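Local coordinates for protein endoglucanase (Humicola insolens, PDB 1DYS) that hydrolyses internal beta-1,4-glucosidic linkages in cellulose as a family 6 endoglucanase, helping to recycle plant biomass, at residues Arg60-Ala65 with Val81-Tyr86; Gln122-Ala127 with Phe132-Glu137. All coordinates share one frame; numbering follows the deposited sequence.

Overall arrangement
Interactions 1 and 2 are consecutive helix-on-strand contacts in the alpha/beta fold of the catalytic domain, their centres about 8 Å apart. Interaction 1, which joins helix 60-74 to strand 79-85, comes first along the chain; interaction 2 follows, where helix 108-126 meets strand 132-136. The two strands are parallel neighbours in the main sheet, and both helices pack against it, with I62 CG2 lying 3.6 Å from L124 CD1. A salt bridge ties the helices together, D63 OD2 to K123 NZ at 2.6 Å. Where the strands end, L85 O probably accepts a hydrogen bond from E137 N. Successive beta-alpha-beta units are thereby joined through one continuous apolar layer beside the sheet.

Interaction 1: residues Arg60-Ala65 with Val81-Tyr86; sequences RDIDVA and VGLVLY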
loop_
_atom_site.group_PDB
_atom_site.type_symbol
_atom_site.label_atom_id
_atom_site.label_comp_id
_atom_site.label_asym_id
_atom_site.label_seq_id
_atom_site.Cartn_x
_atom_site.Cartn_y
_atom_site.Cartn_z
ATOM N N ARG A 60 0.667 5.259 -15.616
ATOM C CA ARG A 60 1.278 4.519 -16.716
ATOM C C ARG A 60 0.385 3.392 -17.185
ATOM O O ARG A 60 0.411 3.062 -18.365
ATOM C CB ARG A 60 2.663 3.966 -16.352
ATOM C CG ARG A 60 2.666 2.814 -15.358
ATOM C CD ARG A 60 4.050 2.555 -14.742
ATOM N NE ARG A 60 4.595 3.740 -14.134
ATOM C CZ ARG A 60 5.757 4.320 -13.916
ATOM N NH1 ARG A 60 6.929 3.822 -14.304
ATOM N NH2 ARG A 60 5.731 5.496 -13.279
ATOM N N ASP A 61 -0.471 2.814 -16.297
ATOM C CA ASP A 61 -1.406 1.787 -16.730
ATOM C C ASP A 61 -2.454 2.342 -17.695
ATOM O O ASP A 61 -3.040 1.554 -18.440
ATOM C CB ASP A 61 -2.074 1.065 -15.557
ATOM C CG ASP A 61 -1.213 -0.089 -15.066
ATOM O OD1 ASP A 61 -0.191 -0.403 -15.709
ATOM O OD2 ASP A 61 -1.530 -0.710 -14.012
ATOM N N ILE A 62 -2.702 3.681 -17.717
ATOM C CA ILE A 62 -3.636 4.181 -18.727
ATOM C C ILE A 62 -3.028 4.016 -20.122
ATOM O O ILE A 62 -3.703 3.620 -21.093
ATOM C CB ILE A 62 -3.977 5.660 -18.463
ATOM C CG1 ILE A 62 -4.669 5.809 -17.110
ATOM C CG2 ILE A 62 -4.933 6.213 -19.514
ATOM C CD1 ILE A 62 -4.913 7.273 -16.755
ATOM N N ASP A 63 -1.726 4.286 -20.245
ATOM C CA ASP A 63 -1.038 4.080 -21.526
ATOM C C ASP A 63 -1.125 2.608 -21.928
ATOM O O ASP A 63 -1.388 2.291 -23.103
ATOM C CB ASP A 63 0.400 4.604 -21.477
ATOM C CG ASP A 63 0.447 6.078 -21.114
ATOM O OD1 ASP A 63 -0.305 6.909 -21.661
ATOM O OD2 ASP A 63 1.244 6.494 -20.240
ATOM N N VAL A 64 -0.926 1.717 -20.947
ATOM C CA VAL A 64 -1.053 0.291 -21.201
ATOM C C VAL A 64 -2.454 -0.042 -21.735
ATOM O O VAL A 64 -2.585 -0.752 -22.748
ATOM C CB VAL A 64 -0.763 -0.584 -19.968
ATOM C CG1 VAL A 64 -0.939 -2.060 -20.335
ATOM C CG2 VAL A 64 0.646 -0.326 -19.463
ATOM N N ALA A 65 -3.496 0.450 -21.053
ATOM C CA ALA A 65 -4.870 0.164 -21.479
ATOM C C ALA A 65 -5.142 0.686 -22.893
ATOM O O ALA A 65 -5.768 0.042 -23.750
ATOM C CB ALA A 65 -5.894 0.716 -20.471
ATOM N N VAL A 81 -12.734 0.805 -22.890
ATOM C CA VAL A 81 -11.786 0.607 -21.784
ATOM C C VAL A 81 -12.341 1.047 -20.432
ATOM O O VAL A 81 -12.800 2.177 -20.361
ATOM C CB VAL A 81 -10.556 1.507 -22.080
ATOM C CG1 VAL A 81 -9.554 1.476 -20.925
ATOM C CG2 VAL A 81 -9.911 1.065 -23.383
ATOM N N GLY A 82 -12.310 0.191 -19.413
ATOM C CA GLY A 82 -12.790 0.631 -18.090
ATOM C C GLY A 82 -11.549 1.070 -17.294
ATOM O O GLY A 82 -10.592 0.302 -17.188
ATOM N N LEU A 83 -11.667 2.275 -16.706
ATOM C CA LEU A 83 -10.587 2.795 -15.847
ATOM C C LEU A 83 -11.202 3.182 -14.495
ATOM O O LEU A 83 -12.292 3.759 -14.488
ATOM C CB LEU A 83 -9.915 4.050 -16.415
ATOM C CG LEU A 83 -9.195 3.839 -17.755
ATOM C CD1 LEU A 83 -8.650 5.203 -18.220
ATOM C CD2 LEU A 83 -8.103 2.810 -17.625
ATOM N N VAL A 84 -10.468 2.952 -13.409
ATOM C CA VAL A 84 -10.978 3.354 -12.082
ATOM C C VAL A 84 -10.105 4.547 -11.642
ATOM O O VAL A 84 -8.901 4.393 -11.609
ATOM C CB VAL A 84 -10.847 2.238 -11.033
ATOM C CG1 VAL A 84 -11.595 2.685 -9.770
ATOM C CG2 VAL A 84 -11.490 0.939 -11.540
ATOM N N LEU A 85 -10.730 5.704 -11.482
ATOM C CA LEU A 85 -9.997 6.916 -11.062
ATOM C C LEU A 85 -10.160 6.901 -9.550
ATOM O O LEU A 85 -11.275 7.096 -9.030
ATOM C CB LEU A 85 -10.669 8.116 -11.746
ATOM C CG LEU A 85 -9.939 9.448 -11.582
ATOM C CD1 LEU A 85 -10.194 10.308 -12.810
ATOM C CD2 LEU A 85 -10.383 10.139 -10.307
ATOM N N TYR A 86 -9.050 6.607 -8.864
ATOM C CA TYR A 86 -9.127 6.356 -7.424
ATOM C C TYR A 86 -7.893 6.852 -6.683
ATOM O O TYR A 86 -7.018 6.045 -6.395
ATOM C CB TYR A 86 -9.322 4.841 -7.213
ATOM C CG TYR A 86 -9.422 4.282 -5.838
ATOM C CD1 TYR A 86 -10.302 4.778 -4.880
ATOM C CD2 TYR A 86 -8.623 3.202 -5.430
ATOM C CE1 TYR A 86 -10.437 4.231 -3.605
ATOM C CE2 TYR A 86 -8.714 2.658 -4.172
ATOM C CZ TYR A 86 -9.618 3.172 -3.255
ATOM O OH TYR A 86 -9.690 2.603 -1.999
#
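Helix segment 60-65 runs almost exactly antiparallel to strand 81-85, at 172°, and pairs I62 with L83 and A65 with V81. The segment axes approach to 9.9 Å, and the CA atoms of A65 and V81 are 6.9 Å apart, against 7.7 Å for those of I62 and L83. Four apolar side chains fill this separation. L83 is the central one, reaching both helix residues with its two methyls. Its CD1 continues the side chain outward, anti to CA (chi2 177°), and touches I62 CG2 at 4.1 Å. I62 CG1 borders the same methyl, and the two side chains cross at about a right angle, the L83 methyl lying across the CG1 and CG2 branches of I62. The other methyl, L83 CD2, turns to A65 CB at 4.2 Å. A65 is also the partner of V81, whose CG1 stands anti to its backbone N (chi1 175°) and comes within 3.8 Å of A65 CB. The single A65 methyl is therefore shared by two strand residues. The contact belongs to the beta-alpha-beta unit of strand 51-53, helix 60-74 and strand 79-85. Y51 and I53 of the first strand touch the same side chains, while F120 and L124 of helix 108-126 continue the apolar layer beyond I62. On the same strand as L83, V84 packs on W52, which probably binds substrate. Past the end of the strand, Y86 OH hydrogen-bonds D92 OD2, a carboxylate that is probably a proton donor in catalysis. With only apolar contacts between the two segments, the fit of helix on strand here probably rests on the shapes of the buried branched side chains and on the small A65, since no hydrogen bond or charge pair links them.

Interaction 2: residues Gln122-Ala127 with Phe132-Glu137; sequences QKLKAA and FAVILE
A127 N is gripped by two carbonyls at the end of helix 108-126, K123 O at 3.3 Å and, weakly, L124 O at 3.2 Å. A127, where the chain leaves the helix, lies beside the ring of F132. Its CB lies in the ring plane at the edge, 4.0 Å from CZ, and its carbonyl O also sits at the edge, 3.6 Å from F132 CE2. L124 comes over a face instead. Its CG stands 3.6 Å from the ring centroid and only 2° off the normal, a CH-pi contact in which the branch carbon is nearly equidistant from all six ring atoms. One branch, CD2, continues past the ring to V134 CG2 at 3.8 Å; the other, CD1, leans toward CE1. A short connection leads from the helix back to the sheet, completing the beta-alpha-beta unit of strands 79-85 and 132-136, which are parallel neighbours. With CG anti to its own carbonyl carbon (chi1 -65°), the F132 ring is set beneath L124 CG, and it also meets V81 and L83 of the neighbouring strand and I66 of helix 60-74. An alanine here removes the ring, and would probably open a gap beneath L124 CG and leave A127 CB without its edge contact. L124 O, on the backbone, accepts a hydrogen bond from H174 NE2, while L124's side chain reaches I175 on the next strand.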
loop_
_atom_site.group_PDB
_atom_site.type_symbol
_atom_site.label_atom_id
_atom_site.label_comp_id
_atom_site.label_asym_id
_atom_site.label_seq_id
_atom_site.Cartn_x
_atom_site.Cartn_y
_atom_site.Cartn_z
ATOM N N GLN A 122 -5.305 14.392 -19.687
ATOM C CA GLN A 122 -4.479 14.590 -20.881
ATOM C C GLN A 122 -4.428 13.309 -21.696
ATOM O O GLN A 122 -4.596 13.331 -22.925
ATOM C CB GLN A 122 -3.052 14.995 -20.470
ATOM C CG GLN A 122 -2.075 15.115 -21.643
ATOM C CD GLN A 122 -0.673 15.424 -21.138
ATOM O OE1 GLN A 122 -0.427 15.705 -19.961
ATOM N NE2 GLN A 122 0.303 15.383 -22.040
ATOM N N LYS A 123 -4.153 12.183 -21.013
ATOM C CA LYS A 123 -4.055 10.909 -21.712
ATOM C C LYS A 123 -5.361 10.477 -22.359
ATOM O O LYS A 123 -5.372 10.010 -23.498
ATOM C CB LYS A 123 -3.705 9.837 -20.641
ATOM C CG LYS A 123 -2.215 9.949 -20.285
ATOM C CD LYS A 123 -1.940 8.864 -19.229
ATOM C CE LYS A 123 -0.567 9.087 -18.581
ATOM N NZ LYS A 123 0.535 8.946 -19.552
ATOM N N LEU A 124 -6.495 10.700 -21.683
ATOM C CA LEU A 124 -7.765 10.296 -22.305
ATOM C C LEU A 124 -8.172 11.254 -23.425
ATOM O O LEU A 124 -8.686 10.758 -24.430
ATOM C CB LEU A 124 -8.875 10.202 -21.256
ATOM C CG LEU A 124 -9.027 8.844 -20.557
ATOM C CD1 LEU A 124 -7.762 8.455 -19.801
ATOM C CD2 LEU A 124 -10.156 8.965 -19.542
ATOM N N LYS A 125 -7.953 12.556 -23.265
ATOM C CA LYS A 125 -8.372 13.491 -24.332
ATOM C C LYS A 125 -7.478 13.309 -25.542
ATOM O O LYS A 125 -7.948 13.535 -26.668
ATOM C CB LYS A 125 -8.367 14.938 -23.820
ATOM C CG LYS A 125 -9.525 15.226 -22.866
ATOM C CD LYS A 125 -9.487 16.653 -22.310
ATOM C CE LYS A 125 -10.741 16.872 -21.476
ATOM N NZ LYS A 125 -10.761 18.176 -20.796
ATOM N N ALA A 126 -6.234 12.867 -25.376
ATOM C CA ALA A 126 -5.374 12.618 -26.555
ATOM C C ALA A 126 -5.855 11.395 -27.304
ATOM O O ALA A 126 -5.794 11.336 -28.540
ATOM C CB ALA A 126 -3.928 12.461 -26.110
ATOM N N ALA A 127 -6.403 10.408 -26.584
ATOM C CA ALA A 127 -6.843 9.177 -27.245
ATOM C C ALA A 127 -8.302 9.265 -27.630
ATOM O O ALA A 127 -9.175 8.493 -27.201
ATOM C CB ALA A 127 -6.575 7.984 -26.310
ATOM N N PHE A 132 -13.932 5.379 -23.432
ATOM C CA PHE A 132 -13.597 5.085 -22.050
ATOM C C PHE A 132 -14.811 5.140 -21.138
ATOM O O PHE A 132 -15.666 6.022 -21.245
ATOM C CB PHE A 132 -12.613 6.154 -21.502
ATOM C CG PHE A 132 -11.264 6.195 -22.157
ATOM C CD1 PHE A 132 -10.206 5.376 -21.792
ATOM C CD2 PHE A 132 -11.068 7.033 -23.256
ATOM C CE1 PHE A 132 -9.005 5.436 -22.436
ATOM C CE2 PHE A 132 -9.863 7.059 -23.932
ATOM C CZ PHE A 132 -8.793 6.285 -23.513
ATOM N N ALA A 133 -14.862 4.180 -20.213
ATOM C CA ALA A 133 -15.804 4.225 -19.115
ATOM C C ALA A 133 -14.970 4.433 -17.827
ATOM O O ALA A 133 -14.123 3.588 -17.545
ATOM C CB ALA A 133 -16.603 2.958 -18.870
ATOM N N VAL A 134 -15.175 5.579 -17.203
ATOM C CA VAL A 134 -14.339 5.877 -16.033
ATOM C C VAL A 134 -15.215 5.873 -14.808
ATOM O O VAL A 134 -16.173 6.612 -14.646
ATOM C CB VAL A 134 -13.645 7.258 -16.171
ATOM C CG1 VAL A 134 -12.860 7.585 -14.904
ATOM C CG2 VAL A 134 -12.771 7.288 -17.407
ATOM N N ILE A 135 -14.855 5.034 -13.825
ATOM C CA ILE A 135 -15.489 4.969 -12.555
ATOM C C ILE A 135 -14.758 5.970 -11.658
ATOM O O ILE A 135 -13.540 5.922 -11.518
ATOM C CB ILE A 135 -15.487 3.560 -11.958
ATOM C CG1 ILE A 135 -16.508 2.746 -12.766
ATOM C CG2 ILE A 135 -15.780 3.616 -10.463
ATOM C CD1 ILE A 135 -16.658 1.305 -12.272
ATOM N N LEU A 136 -15.581 6.857 -11.105
ATOM C CA LEU A 136 -14.980 7.883 -10.288
ATOM C C LEU A 136 -15.096 7.590 -8.799
ATOM O O LEU A 136 -16.124 7.593 -8.151
ATOM C CB LEU A 136 -15.631 9.251 -10.502
ATOM C CG LEU A 136 -15.635 9.754 -11.942
ATOM C CD1 LEU A 136 -16.706 10.822 -12.057
ATOM C CD2 LEU A 136 -14.247 10.251 -12.315
ATOM N N GLU A 137 -13.921 7.467 -8.199
ATOM C CA GLU A 137 -13.657 7.364 -6.785
ATOM C C GLU A 137 -14.573 6.493 -5.952
ATOM O O GLU A 137 -15.478 6.886 -5.184
ATOM C CB GLU A 137 -13.660 8.801 -6.192
ATOM C CG GLU A 137 -12.550 9.699 -6.739
ATOM C CD GLU A 137 -11.130 9.275 -6.309
ATOM O OE1 GLU A 137 -11.005 8.439 -5.398
ATOM O OE2 GLU A 137 -10.193 9.870 -6.843
#